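Long-range contacts in L-amino acid deaminase (Proteus vulgaris, PDB 5I39), which probably carries out the oxidative deamination of L-amino acids at the bacterial membrane, using bound flavin-adenine dinucleotide as cofactor: residues L34-A38 and S62-V66; Q37-V43 and I230-V236; G120-P125 and W172-E178. One frame throughout, in Å; residues are numbered along the deposited sequence. Where two conformers were deposited one is given.

Interaction 1: residues L34-A38 and S62-V66; sequences LPKQA and SVVIV. With FAD (flavin-adenine dinucleotide), chain B.
A chi1 of 167° on V64 sets CG1 opposite its backbone nitrogen and leaves the other methyl, CG2, beside it, and this is the branch that meets the 34-38 loop. V64 CG2 lies 3.6 Å from A38 CB on one flank and 3.9 Å from P35 CG on another, the proline ring passing over it at a slant. One methyl therefore touches both P35 and A38. Further up, L34 leans in by its CD1 branch, 4.3 Å from V66 CG1, which makes this the looser end of the contact. At the other end, S62 OG is turned between its own backbone N and carbonyl carbon (chi1 63°). It faces the A38 backbone, 3.8 Å from A38 C, with its polar bond directed just beyond the segment: OG is hydrogen-bonded to D39 N. V66 carries the strand to the cofactor, its carbonyl O lying 3.3 Å from FAD C2A in the adenine, next to E67, an FAD-binding residue. Strand 63-66 is the second strand of the Rossmann-type beta-alpha-beta unit, reached from strand 40-43 through helix 47-58. Y205 and I230 also pack round P35 and V64. No hydrogen bond links the two segments directly, which implies that the loop is seated on the strand by small apolar groups, while the polar tie of S62 goes to the residue just after it.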
loop_
_atom_site.group_PDB
_atom_site.type_symbol
_atom_site.label_atom_id
_atom_site.label_comp_id
_atom_site.label_asym_id
_atom_site.label_seq_id
_atom_site.Cartn_x
_atom_site.Cartn_y
_atom_site.Cartn_z
ATOM N N LEU A 34 -2.621 25.341 14.053
ATOM C CA LEU A 34 -3.537 24.728 13.108
ATOM C C LEU A 34 -4.185 25.841 12.280
ATOM O O LEU A 34 -4.646 26.829 12.858
ATOM C CB LEU A 34 -4.606 23.940 13.858
ATOM C CG LEU A 34 -5.516 23.037 13.035
ATOM C CD1 LEU A 34 -4.711 21.888 12.442
ATOM C CD2 LEU A 34 -6.639 22.523 13.923
ATOM N N PRO A 35 -4.207 25.711 10.934
ATOM C CA PRO A 35 -4.822 26.759 10.118
ATOM C C PRO A 35 -6.304 26.951 10.421
ATOM O O PRO A 35 -6.976 26.020 10.871
ATOM C CB PRO A 35 -4.625 26.256 8.680
ATOM C CG PRO A 35 -3.458 25.343 8.762
ATOM C CD PRO A 35 -3.615 24.662 10.085
ATOM N N LYS A 36 -6.798 28.158 10.178
ATOM C CA LYS A 36 -8.214 28.449 10.390
ATOM C C LYS A 36 -9.113 27.791 9.348
ATOM O O LYS A 36 -10.264 27.479 9.639
ATOM C CB LYS A 36 -8.463 29.961 10.415
ATOM C CG LYS A 36 -7.733 30.716 11.521
ATOM C CD LYS A 36 -7.811 30.023 12.877
ATOM C CE LYS A 36 -7.389 30.939 14.014
ATOM N NZ LYS A 36 -6.029 31.518 13.830
ATOM N N GLN A 37 -8.582 27.567 8.146
ATOM C CA GLN A 37 -9.371 27.044 7.033
ATOM C C GLN A 37 -8.497 26.226 6.084
ATOM O O GLN A 37 -7.290 26.448 5.993
ATOM C CB GLN A 37 -10.043 28.216 6.298
ATOM C CG GLN A 37 -10.914 27.885 5.075
ATOM C CD GLN A 37 -10.181 27.643 3.751
ATOM O OE1 GLN A 37 -10.732 26.994 2.858
ATOM N NE2 GLN A 37 -8.960 28.153 3.607
ATOM N N ALA A 38 -9.125 25.279 5.393
ATOM C CA ALA A 38 -8.498 24.566 4.275
ATOM C C ALA A 38 -9.582 24.126 3.305
ATOM O O ALA A 38 -10.686 23.786 3.728
ATOM C CB ALA A 38 -7.718 23.360 4.771
ATOM N N SER A 62 -6.251 24.001 -1.570
ATOM C CA SER A 62 -5.442 23.932 -0.354
ATOM C C SER A 62 -5.848 22.702 0.459
ATOM O O SER A 62 -7.034 22.353 0.542
ATOM C CB SER A 62 -5.585 25.200 0.479
ATOM O OG SER A 62 -6.916 25.372 0.918
ATOM N N VAL A 63 -4.855 22.043 1.047
ATOM C CA VAL A 63 -5.092 20.804 1.782
ATOM C C VAL A 63 -4.348 20.823 3.104
ATOM O O VAL A 63 -3.166 21.168 3.159
ATOM C CB VAL A 63 -4.663 19.555 0.983
ATOM C CG1 VAL A 63 -4.991 18.285 1.757
ATOM C CG2 VAL A 63 -5.345 19.517 -0.379
ATOM N N VAL A 64 -5.062 20.438 4.159
ATOM C CA VAL A 64 -4.472 20.163 5.457
ATOM C C VAL A 64 -4.748 18.704 5.798
ATOM O O VAL A 64 -5.883 18.246 5.689
ATOM C CB VAL A 64 -5.051 21.087 6.551
ATOM C CG1 VAL A 64 -4.690 20.603 7.953
ATOM C CG2 VAL A 64 -4.547 22.509 6.353
ATOM N N ILE A 65 -3.704 17.987 6.211
ATOM C CA ILE A 65 -3.848 16.647 6.770
ATOM C C ILE A 65 -3.704 16.762 8.280
ATOM O O ILE A 65 -2.775 17.412 8.770
ATOM C CB ILE A 65 -2.791 15.644 6.251
ATOM C CG1 ILE A 65 -2.790 15.592 4.718
ATOM C CG2 ILE A 65 -3.049 14.256 6.844
ATOM C CD1 ILE A 65 -1.777 14.641 4.114
ATOM N N VAL A 66 -4.607 16.111 9.006
ATOM C CA VAL A 66 -4.458 15.948 10.450
ATOM C C VAL A 66 -4.160 14.475 10.738
ATOM O O VAL A 66 -4.808 13.578 10.189
ATOM C CB VAL A 66 -5.667 16.501 11.247
ATOM C CG1 VAL A 66 -5.757 18.007 11.053
ATOM C CG2 VAL A 66 -6.981 15.826 10.872
HETATM P PA FAD B . -2.199 3.969 7.442
HETATM O O1A FAD B . -2.375 3.057 8.662
HETATM O O2A FAD B . -0.798 3.966 6.859
HETATM O O5B FAD B . -2.516 5.487 7.790
HETATM C C5B FAD B . -3.724 5.903 8.411
HETATM C C4B FAD B . -3.337 7.045 9.332
HETATM O O4B FAD B . -4.539 7.631 9.872
HETATM C C3B FAD B . -2.502 6.564 10.520
HETATM O O3B FAD B . -1.221 7.193 10.495
HETATM C C2B FAD B . -3.373 6.951 11.725
HETATM O O2B FAD B . -2.610 7.328 12.887
HETATM C C1B FAD B . -4.224 8.080 11.172
HETATM N N9A FAD B . -5.502 8.307 11.855
HETATM C C8A FAD B . -6.425 7.406 12.128
HETATM N N7A FAD B . -7.510 7.958 12.710
HETATM C C5A FAD B . -7.227 9.251 12.799
HETATM C C6A FAD B . -7.914 10.431 13.317
HETATM N N6A FAD B . -9.139 10.320 13.869
HETATM N N1A FAD B . -7.302 11.628 13.225
HETATM C C2A FAD B . -6.095 11.758 12.658
HETATM N N3A FAD B . -5.392 10.724 12.182
HETATM C C4A FAD B . -5.919 9.494 12.230
HETATM N N1 FAD B . 0.238 -3.101 0.341
HETATM C C2 FAD B . 0.863 -3.294 -0.825
HETATM O O2 FAD B . 0.470 -2.644 -1.811
HETATM N N3 FAD B . 1.888 -4.175 -0.931
HETATM C C4 FAD B . 2.340 -4.928 0.078
HETATM O O4 FAD B . 3.285 -5.689 -0.074
HETATM C C4X FAD B . 1.693 -4.795 1.390
HETATM N N5 FAD B . 2.031 -5.547 2.472
HETATM C C5X FAD B . 1.528 -5.251 3.675
HETATM C C6 FAD B . 2.017 -5.857 4.834
HETATM C C7 FAD B . 1.548 -5.516 6.100
HETATM C C7M FAD B . 2.134 -6.152 7.340
HETATM C C8 FAD B . 0.492 -4.501 6.230
HETATM C C8M FAD B . -0.028 -4.067 7.580
HETATM C C9 FAD B . -0.014 -3.911 5.071
HETATM C C9A FAD B . 0.456 -4.247 3.807
HETATM N N10 FAD B . -0.055 -3.653 2.646
HETATM C C10 FAD B . 0.605 -3.801 1.429
HETATM C "C1'" FAD B . -1.164 -2.723 2.704
HETATM C "C2'" FAD B . -0.760 -1.296 2.824
HETATM O "O2'" FAD B . 0.330 -1.200 3.736
HETATM C "C3'" FAD B . -1.979 -0.524 3.317
HETATM O "O3'" FAD B . -3.152 -0.823 2.514
HETATM C "C4'" FAD B . -1.785 0.974 3.291
HETATM O "O4'" FAD B . -0.555 1.325 3.952
HETATM C "C5'" FAD B . -2.953 1.651 3.986
HETATM O "O5'" FAD B . -2.673 3.051 3.975
HETATM P P FAD B . -3.612 4.037 4.854
HETATM O O1P FAD B . -3.127 5.431 4.597
HETATM O O2P FAD B . -5.065 3.680 4.629
HETATM O O3P FAD B . -3.330 3.548 6.378
#

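Interaction 2: residues Q37-V43 and I230-V236; sequences QADVVVV and IKTSQVV. With FAD (flavin-adenine dinucleotide), chain B.
T232 reaches over to A38 and V41 where the 230-236 segment breaks between two strands, and each of its side-chain atoms meets something. CB comes first, 3.2 Å from A38 O. Beyond it OG1, anti to the backbone N (chi1 -169°), donates to the same A38 O at 2.8 Å, arriving tilted 29° from the carbonyl plane. OG1 also accepts from Q234 N at 3.3 Å, closing an ST turn, so the hydroxyl bonds both across the contact and within its own segment. CG2, the other branch, turns to the apolar side and touches V41 CG2 at 3.6 Å. Close by, a water donates to D39 O and accepts from S233 N, bridging the two backbones where they part. Past this break the strands run parallel. V41 and V43 donate their N-H to Q234 O and V236 O, while V236 N returns one to V41 O; the bond from V43 N to V236 O is short, 2.8 Å, and nearly straight at 174°. V43 ends the run against the adenine, CG1 lying 3.5 Å from FAD C6A. This is the central pair of a Rossmann-type sheet: strand 63-66 flanks 40-43 on its far side, helices 47-58 and 376-392 cover the face bearing V40 and V236, and V223 of strand 219-225 packs against V41 and V235 on the other.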
loop_
_atom_site.group_PDB
_atom_site.type_symbol
_atom_site.label_atom_id
_atom_site.label_comp_id
_atom_site.label_asym_id
_atom_site.label_seq_id
_atom_site.Cartn_x
_atom_site.Cartn_y
_atom_site.Cartn_z
ATOM N N GLN A 37 -8.582 27.567 8.146
ATOM C CA GLN A 37 -9.371 27.044 7.033
ATOM C C GLN A 37 -8.497 26.226 6.084
ATOM O O GLN A 37 -7.290 26.448 5.993
ATOM C CB GLN A 37 -10.043 28.216 6.298
ATOM C CG GLN A 37 -10.914 27.885 5.075
ATOM C CD GLN A 37 -10.181 27.643 3.751
ATOM O OE1 GLN A 37 -10.732 26.994 2.858
ATOM N NE2 GLN A 37 -8.960 28.153 3.607
ATOM N N ALA A 38 -9.125 25.279 5.393
ATOM C CA ALA A 38 -8.498 24.566 4.275
ATOM C C ALA A 38 -9.582 24.126 3.305
ATOM O O ALA A 38 -10.686 23.786 3.728
ATOM C CB ALA A 38 -7.718 23.360 4.771
ATOM N N ASP A 39 -9.280 24.128 2.010
ATOM C CA ASP A 39 -10.270 23.705 1.015
ATOM C C ASP A 39 -10.676 22.245 1.212
ATOM O O ASP A 39 -11.836 21.898 1.015
ATOM C CB ASP A 39 -9.763 23.900 -0.417
ATOM C CG ASP A 39 -9.520 25.351 -0.778
ATOM O OD1 ASP A 39 -10.066 26.256 -0.111
ATOM O OD2 ASP A 39 -8.764 25.570 -1.750
ATOM N N VAL A 40 -9.717 21.402 1.595
ATOM C CA VAL A 40 -9.984 20.008 1.957
ATOM C C VAL A 40 -9.187 19.678 3.211
ATOM O O VAL A 40 -8.013 20.039 3.309
ATOM C CB VAL A 40 -9.574 19.012 0.846
ATOM C CG1 VAL A 40 -10.014 17.593 1.201
ATOM C CG2 VAL A 40 -10.154 19.420 -0.500
ATOM N N VAL A 41 -9.827 18.995 4.159
ATOM C CA VAL A 41 -9.127 18.421 5.305
ATOM C C VAL A 41 -9.109 16.904 5.144
ATOM O O VAL A 41 -10.145 16.279 4.918
ATOM C CB VAL A 41 -9.758 18.838 6.646
ATOM C CG1 VAL A 41 -9.063 18.151 7.818
ATOM C CG2 VAL A 41 -9.672 20.351 6.800
ATOM N N VAL A 42 -7.914 16.331 5.254
ATOM C CA VAL A 42 -7.704 14.895 5.139
ATOM C C VAL A 42 -7.399 14.353 6.531
ATOM O O VAL A 42 -6.537 14.879 7.231
ATOM C CB VAL A 42 -6.534 14.600 4.181
ATOM C CG1 VAL A 42 -6.218 13.110 4.120
ATOM C CG2 VAL A 42 -6.827 15.131 2.785
ATOM N N VAL A 43 -8.128 13.312 6.920
ATOM C CA VAL A 43 -7.893 12.618 8.182
ATOM C C VAL A 43 -6.961 11.439 7.913
ATOM O O VAL A 43 -7.365 10.452 7.287
ATOM C CB VAL A 43 -9.217 12.128 8.802
ATOM C CG1 VAL A 43 -8.968 11.387 10.110
ATOM C CG2 VAL A 43 -10.165 13.300 9.027
ATOM N N ILE A 230 -10.878 23.302 12.342
ATOM C CA ILE A 230 -10.471 23.884 11.064
ATOM C C ILE A 230 -11.712 23.982 10.167
ATOM O O ILE A 230 -12.446 23.005 9.993
ATOM C CB ILE A 230 -9.286 23.110 10.411
ATOM C CG1 ILE A 230 -8.921 23.716 9.051
ATOM C CG2 ILE A 230 -9.565 21.618 10.281
ATOM C CD1 ILE A 230 -7.493 23.434 8.633
ATOM N N LYS A 231 -11.936 25.171 9.609
ATOM C CA LYS A 231 -13.060 25.393 8.710
ATOM C C LYS A 231 -12.822 24.725 7.360
ATOM O O LYS A 231 -11.774 24.908 6.747
ATOM C CB LYS A 231 -13.299 26.886 8.499
ATOM C CG LYS A 231 -13.727 27.627 9.752
ATOM C CD LYS A 231 -13.886 29.114 9.480
ATOM C CE LYS A 231 -14.306 29.879 10.725
ATOM N NZ LYS A 231 -15.723 29.633 11.113
ATOM N N THR A 232 -13.804 23.950 6.915
ATOM C CA THR A 232 -13.777 23.316 5.596
ATOM C C THR A 232 -15.156 22.756 5.302
ATOM O O THR A 232 -15.945 22.545 6.223
ATOM C CB THR A 232 -12.751 22.157 5.517
ATOM O OG1 THR A 232 -12.578 21.758 4.151
ATOM C CG2 THR A 232 -13.184 20.932 6.357
ATOM N N SER A 233 -15.432 22.508 4.025
ATOM C CA SER A 233 -16.641 21.788 3.615
ATOM C C SER A 233 -16.336 20.481 2.882
ATOM O O SER A 233 -17.247 19.820 2.392
ATOM C CB SER A 233 -17.528 22.689 2.754
ATOM O OG SER A 233 -16.913 22.976 1.511
ATOM N N GLN A 234 -15.058 20.096 2.829
ATOM C CA GLN A 234 -14.627 18.903 2.093
ATOM C C GLN A 234 -13.662 18.096 2.942
ATOM O O GLN A 234 -12.668 18.628 3.429
ATOM C CB GLN A 234 -13.983 19.301 0.765
ATOM C CG GLN A 234 -14.955 20.012 -0.165
ATOM C CD GLN A 234 -14.318 20.502 -1.451
ATOM O OE1 GLN A 234 -13.245 21.111 -1.438
ATOM N NE2 GLN A 234 -14.988 20.265 -2.567
ATOM N N VAL A 235 -13.975 16.813 3.118
ATOM C CA VAL A 235 -13.240 15.948 4.035
ATOM C C VAL A 235 -12.947 14.606 3.374
ATOM O O VAL A 235 -13.828 13.999 2.766
ATOM C CB VAL A 235 -14.020 15.723 5.354
ATOM C CG1 VAL A 235 -13.239 14.826 6.311
ATOM C CG2 VAL A 235 -14.323 17.054 6.029
ATOM N N VAL A 236 -11.699 14.154 3.508
ATOM C CA VAL A 236 -11.295 12.810 3.107
ATOM C C VAL A 236 -10.951 12.032 4.370
ATOM O O VAL A 236 -10.074 12.437 5.130
ATOM C CB VAL A 236 -10.066 12.827 2.181
ATOM C CG1 VAL A 236 -9.619 11.405 1.851
ATOM C CG2 VAL A 236 -10.369 13.601 0.906
HETATM P PA FAD B . -2.199 3.969 7.442
HETATM O O1A FAD B . -2.375 3.057 8.662
HETATM O O2A FAD B . -0.798 3.966 6.859
HETATM O O5B FAD B . -2.516 5.487 7.790
HETATM C C5B FAD B . -3.724 5.903 8.411
HETATM C C4B FAD B . -3.337 7.045 9.332
HETATM O O4B FAD B . -4.539 7.631 9.872
HETATM C C3B FAD B . -2.502 6.564 10.520
HETATM O O3B FAD B . -1.221 7.193 10.495
HETATM C C2B FAD B . -3.373 6.951 11.725
HETATM O O2B FAD B . -2.610 7.328 12.887
HETATM C C1B FAD B . -4.224 8.080 11.172
HETATM N N9A FAD B . -5.502 8.307 11.855
HETATM C C8A FAD B . -6.425 7.406 12.128
HETATM N N7A FAD B . -7.510 7.958 12.710
HETATM C C5A FAD B . -7.227 9.251 12.799
HETATM C C6A FAD B . -7.914 10.431 13.317
HETATM N N6A FAD B . -9.139 10.320 13.869
HETATM N N1A FAD B . -7.302 11.628 13.225
HETATM C C2A FAD B . -6.095 11.758 12.658
HETATM N N3A FAD B . -5.392 10.724 12.182
HETATM C C4A FAD B . -5.919 9.494 12.230
HETATM N N1 FAD B . 0.238 -3.101 0.341
HETATM C C2 FAD B . 0.863 -3.294 -0.825
HETATM O O2 FAD B . 0.470 -2.644 -1.811
HETATM N N3 FAD B . 1.888 -4.175 -0.931
HETATM C C4 FAD B . 2.340 -4.928 0.078
HETATM O O4 FAD B . 3.285 -5.689 -0.074
HETATM C C4X FAD B . 1.693 -4.795 1.390
HETATM N N5 FAD B . 2.031 -5.547 2.472
HETATM C C5X FAD B . 1.528 -5.251 3.675
HETATM C C6 FAD B . 2.017 -5.857 4.834
HETATM C C7 FAD B . 1.548 -5.516 6.100
HETATM C C7M FAD B . 2.134 -6.152 7.340
HETATM C C8 FAD B . 0.492 -4.501 6.230
HETATM C C8M FAD B . -0.028 -4.067 7.580
HETATM C C9 FAD B . -0.014 -3.911 5.071
HETATM C C9A FAD B . 0.456 -4.247 3.807
HETATM N N10 FAD B . -0.055 -3.653 2.646
HETATM C C10 FAD B . 0.605 -3.801 1.429
HETATM C "C1'" FAD B . -1.164 -2.723 2.704
HETATM C "C2'" FAD B . -0.760 -1.296 2.824
HETATM O "O2'" FAD B . 0.330 -1.200 3.736
HETATM C "C3'" FAD B . -1.979 -0.524 3.317
HETATM O "O3'" FAD B . -3.152 -0.823 2.514
HETATM C "C4'" FAD B . -1.785 0.974 3.291
HETATM O "O4'" FAD B . -0.555 1.325 3.952
HETATM C "C5'" FAD B . -2.953 1.651 3.986
HETATM O "O5'" FAD B . -2.673 3.051 3.975
HETATM P P FAD B . -3.612 4.037 4.854
HETATM O O1P FAD B . -3.127 5.431 4.597
HETATM O O2P FAD B . -5.065 3.680 4.629
HETATM O O3P FAD B . -3.330 3.548 6.378
HETATM O O HOH W 1 -13.975 23.511 1.714
#

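Interaction 3: residues G120-P125 and W172-E178; sequences GRVEVP and WKIAGFE. With EDO (1,2-ethanediol), chain I.
The F177 ring presents its edge to R121: CD1 lies 3.4 Å from R121 O, which sits near the ring plane, while G120 CA and V122 CG1 come in obliquely. The W172 ring meets V124 obliquely too, CE3 3.7 Å from V124 CG1, with the two side chains crossing at about a right angle. A third flat group, the R121 guanidinium, has E123 OE1 at its edge and in its plane. Both end nitrogens grip that one oxygen: NH2 at 2.8 Å from OE1 on its anti lone pair, NH1 from above the carboxylate plane. E123 OE2 instead takes a hydrogen bond from O2 of an ethanediol, whose O1 donates to V124 O; the molecule probably came from the crystallisation liquor. Between the backbones, R121 with E178 and E123 with G176 form hydrogen-bonded antiparallel pairs; the bond from E123 N to G176 O, 2.9 Å, is the straightest at 169°. Beyond the last pair the I174 carbonyl is buried without a polar partner, pressed by V124 CG2 and P125 CD, the latter 3.5 Å from I174 O. R121 NE bonds to OE1 of Q82, whose backbone O bonds FAD, consistent with a second-shell place for R121. Within the large mixed sheet, strand 117-123 lies between 175-178 and the parallel strand 276-279, strand 153-156 flanks 175-178 beyond, and helix 128-143 packs against P125 and I174.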
loop_
_atom_site.group_PDB
_atom_site.type_symbol
_atom_site.label_atom_id
_atom_site.label_comp_id
_atom_site.label_asym_id
_atom_site.label_seq_id
_atom_site.Cartn_x
_atom_site.Cartn_y
_atom_site.Cartn_z
ATOM N N GLY A 120 10.128 -7.580 -10.937
ATOM C CA GLY A 120 9.756 -8.911 -11.396
ATOM C C GLY A 120 9.523 -9.870 -10.242
ATOM O O GLY A 120 10.238 -9.849 -9.235
ATOM N N ARG A 121 8.517 -10.723 -10.405
ATOM C CA ARG A 121 8.055 -11.619 -9.351
ATOM C C ARG A 121 7.739 -12.983 -9.930
ATOM O O ARG A 121 6.953 -13.089 -10.870
ATOM C CB ARG A 121 6.804 -11.054 -8.681
ATOM C CG ARG A 121 6.185 -11.929 -7.603
ATOM C CD ARG A 121 4.987 -11.215 -7.015
ATOM N NE ARG A 121 4.381 -11.909 -5.881
ATOM C CZ ARG A 121 3.510 -12.916 -5.966
ATOM N NH1 ARG A 121 3.029 -13.451 -4.852
ATOM N NH2 ARG A 121 3.114 -13.404 -7.143
ATOM N N VAL A 122 8.338 -14.015 -9.339
ATOM C CA VAL A 122 8.064 -15.392 -9.749
ATOM C C VAL A 122 7.312 -16.099 -8.633
ATOM O O VAL A 122 7.746 -16.125 -7.479
ATOM C CB VAL A 122 9.315 -16.198 -10.187
ATOM C CG1 VAL A 122 9.856 -15.654 -11.502
ATOM C CG2 VAL A 122 10.406 -16.226 -9.123
ATOM N N GLU A 123 6.148 -16.643 -8.986
ATOM C CA GLU A 123 5.344 -17.423 -8.050
ATOM C C GLU A 123 5.137 -18.818 -8.620
ATOM O O GLU A 123 4.448 -18.994 -9.628
ATOM C CB GLU A 123 3.995 -16.771 -7.742
ATOM C CG GLU A 123 3.198 -17.595 -6.737
ATOM C CD GLU A 123 1.929 -16.946 -6.226
ATOM O OE1 GLU A 123 1.725 -15.732 -6.414
ATOM O OE2 GLU A 123 1.128 -17.679 -5.605
ATOM N N VAL A 124 5.739 -19.810 -7.973
ATOM C CA VAL A 124 5.523 -21.204 -8.342
ATOM C C VAL A 124 4.144 -21.623 -7.814
ATOM O O VAL A 124 3.856 -21.413 -6.637
ATOM C CB VAL A 124 6.642 -22.103 -7.779
ATOM C CG1 VAL A 124 6.323 -23.581 -7.970
ATOM C CG2 VAL A 124 7.972 -21.758 -8.436
ATOM N N PRO A 125 3.286 -22.208 -8.673
ATOM C CA PRO A 125 1.955 -22.609 -8.207
ATOM C C PRO A 125 2.007 -23.738 -7.176
ATOM O O PRO A 125 2.968 -24.501 -7.140
ATOM C CB PRO A 125 1.260 -23.078 -9.490
ATOM C CG PRO A 125 2.370 -23.508 -10.378
ATOM C CD PRO A 125 3.484 -22.550 -10.092
ATOM N N TRP A 172 12.581 -26.327 -9.107
ATOM C CA TRP A 172 11.294 -25.735 -9.473
ATOM C C TRP A 172 11.185 -25.731 -10.995
ATOM O O TRP A 172 12.145 -25.392 -11.685
ATOM C CB TRP A 172 11.156 -24.309 -8.928
ATOM C CG TRP A 172 11.370 -24.200 -7.443
ATOM C CD1 TRP A 172 12.446 -23.657 -6.811
ATOM C CD2 TRP A 172 10.495 -24.672 -6.413
ATOM N NE1 TRP A 172 12.295 -23.750 -5.447
ATOM C CE2 TRP A 172 11.102 -24.368 -5.175
ATOM C CE3 TRP A 172 9.256 -25.323 -6.415
ATOM C CZ2 TRP A 172 10.511 -24.691 -3.948
ATOM C CZ3 TRP A 172 8.664 -25.638 -5.195
ATOM C CH2 TRP A 172 9.294 -25.323 -3.979
ATOM N N LYS A 173 10.023 -26.125 -11.504
ATOM C CA LYS A 173 9.825 -26.376 -12.939
ATOM C C LYS A 173 8.998 -25.333 -13.685
ATOM O O LYS A 173 9.150 -25.192 -14.896
ATOM C CB LYS A 173 9.167 -27.748 -13.136
ATOM C CG LYS A 173 10.017 -28.924 -12.682
ATOM C CD LYS A 173 11.229 -29.128 -13.578
ATOM C CE LYS A 173 11.958 -30.418 -13.255
ATOM N NZ LYS A 173 13.087 -30.688 -14.184
ATOM N N ILE A 174 8.123 -24.617 -12.988
ATOM C CA ILE A 174 7.184 -23.720 -13.654
ATOM C C ILE A 174 6.753 -22.626 -12.689
ATOM O O ILE A 174 6.667 -22.858 -11.486
ATOM C CB ILE A 174 5.973 -24.517 -14.214
ATOM C CG1 ILE A 174 5.156 -23.663 -15.186
ATOM C CG2 ILE A 174 5.098 -25.080 -13.093
ATOM C CD1 ILE A 174 4.282 -24.487 -16.108
ATOM N N ALA A 175 6.493 -21.435 -13.217
ATOM C CA ALA A 175 6.051 -20.321 -12.380
ATOM C C ALA A 175 5.317 -19.277 -13.185
ATOM O O ALA A 175 5.521 -19.147 -14.390
ATOM C CB ALA A 175 7.234 -19.676 -11.684
ATOM N N GLY A 176 4.472 -18.524 -12.492
ATOM C CA GLY A 176 3.908 -17.299 -13.037
ATOM C C GLY A 176 4.857 -16.147 -12.778
ATOM O O GLY A 176 5.252 -15.910 -11.639
ATOM N N PHE A 177 5.214 -15.434 -13.842
ATOM C CA PHE A 177 6.193 -14.350 -13.793
ATOM C C PHE A 177 5.508 -13.034 -14.105
ATOM O O PHE A 177 5.124 -12.788 -15.248
ATOM C CB PHE A 177 7.304 -14.629 -14.812
ATOM C CG PHE A 177 8.445 -13.626 -14.818
ATOM C CD1 PHE A 177 8.933 -13.030 -13.650
ATOM C CD2 PHE A 177 9.088 -13.336 -16.015
ATOM C CE1 PHE A 177 10.011 -12.151 -13.694
ATOM C CE2 PHE A 177 10.162 -12.461 -16.061
ATOM C CZ PHE A 177 10.625 -11.866 -14.901
ATOM N N GLU A 178 5.328 -12.200 -13.086
ATOM C CA GLU A 178 4.847 -10.840 -13.291
ATOM C C GLU A 178 6.104 -10.019 -13.499
ATOM O O GLU A 178 6.729 -9.554 -12.538
ATOM C CB GLU A 178 4.027 -10.362 -12.096
ATOM C CG GLU A 178 3.491 -8.948 -12.250
ATOM C CD GLU A 178 2.447 -8.565 -11.223
ATOM O OE1 GLU A 178 1.774 -9.449 -10.659
ATOM O OE2 GLU A 178 2.269 -7.341 -11.008
HETATM C C1 EDO I . 2.657 -20.911 -3.597
HETATM O O1 EDO I . 1.897 -20.881 -4.806
HETATM C C2 EDO I . 3.426 -19.604 -3.474
HETATM O O2 EDO I . 2.529 -18.486 -3.397
#

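Interactions 1 and 2 share Q37 and A38 and both reach one sheet: strand 40-43 has 63-66 on one side and 235-237 on the other, and both contacts reach the adenine of FAD. Their chemistry differs. Interaction 1, partly buried, joins a loop to a strand by apolar packing, whereas interaction 2 is buried and bonded through parallel backbones. Interaction 3, also buried, belongs to the other large sheet, its centre about 45 Å from that of interaction 2, on the opposite side of the chain's centre. It pairs antiparallel strands, one of which carries a salt bridge of its own. Along the chain it is nested inside the loop that 37-43 and 230-236 close.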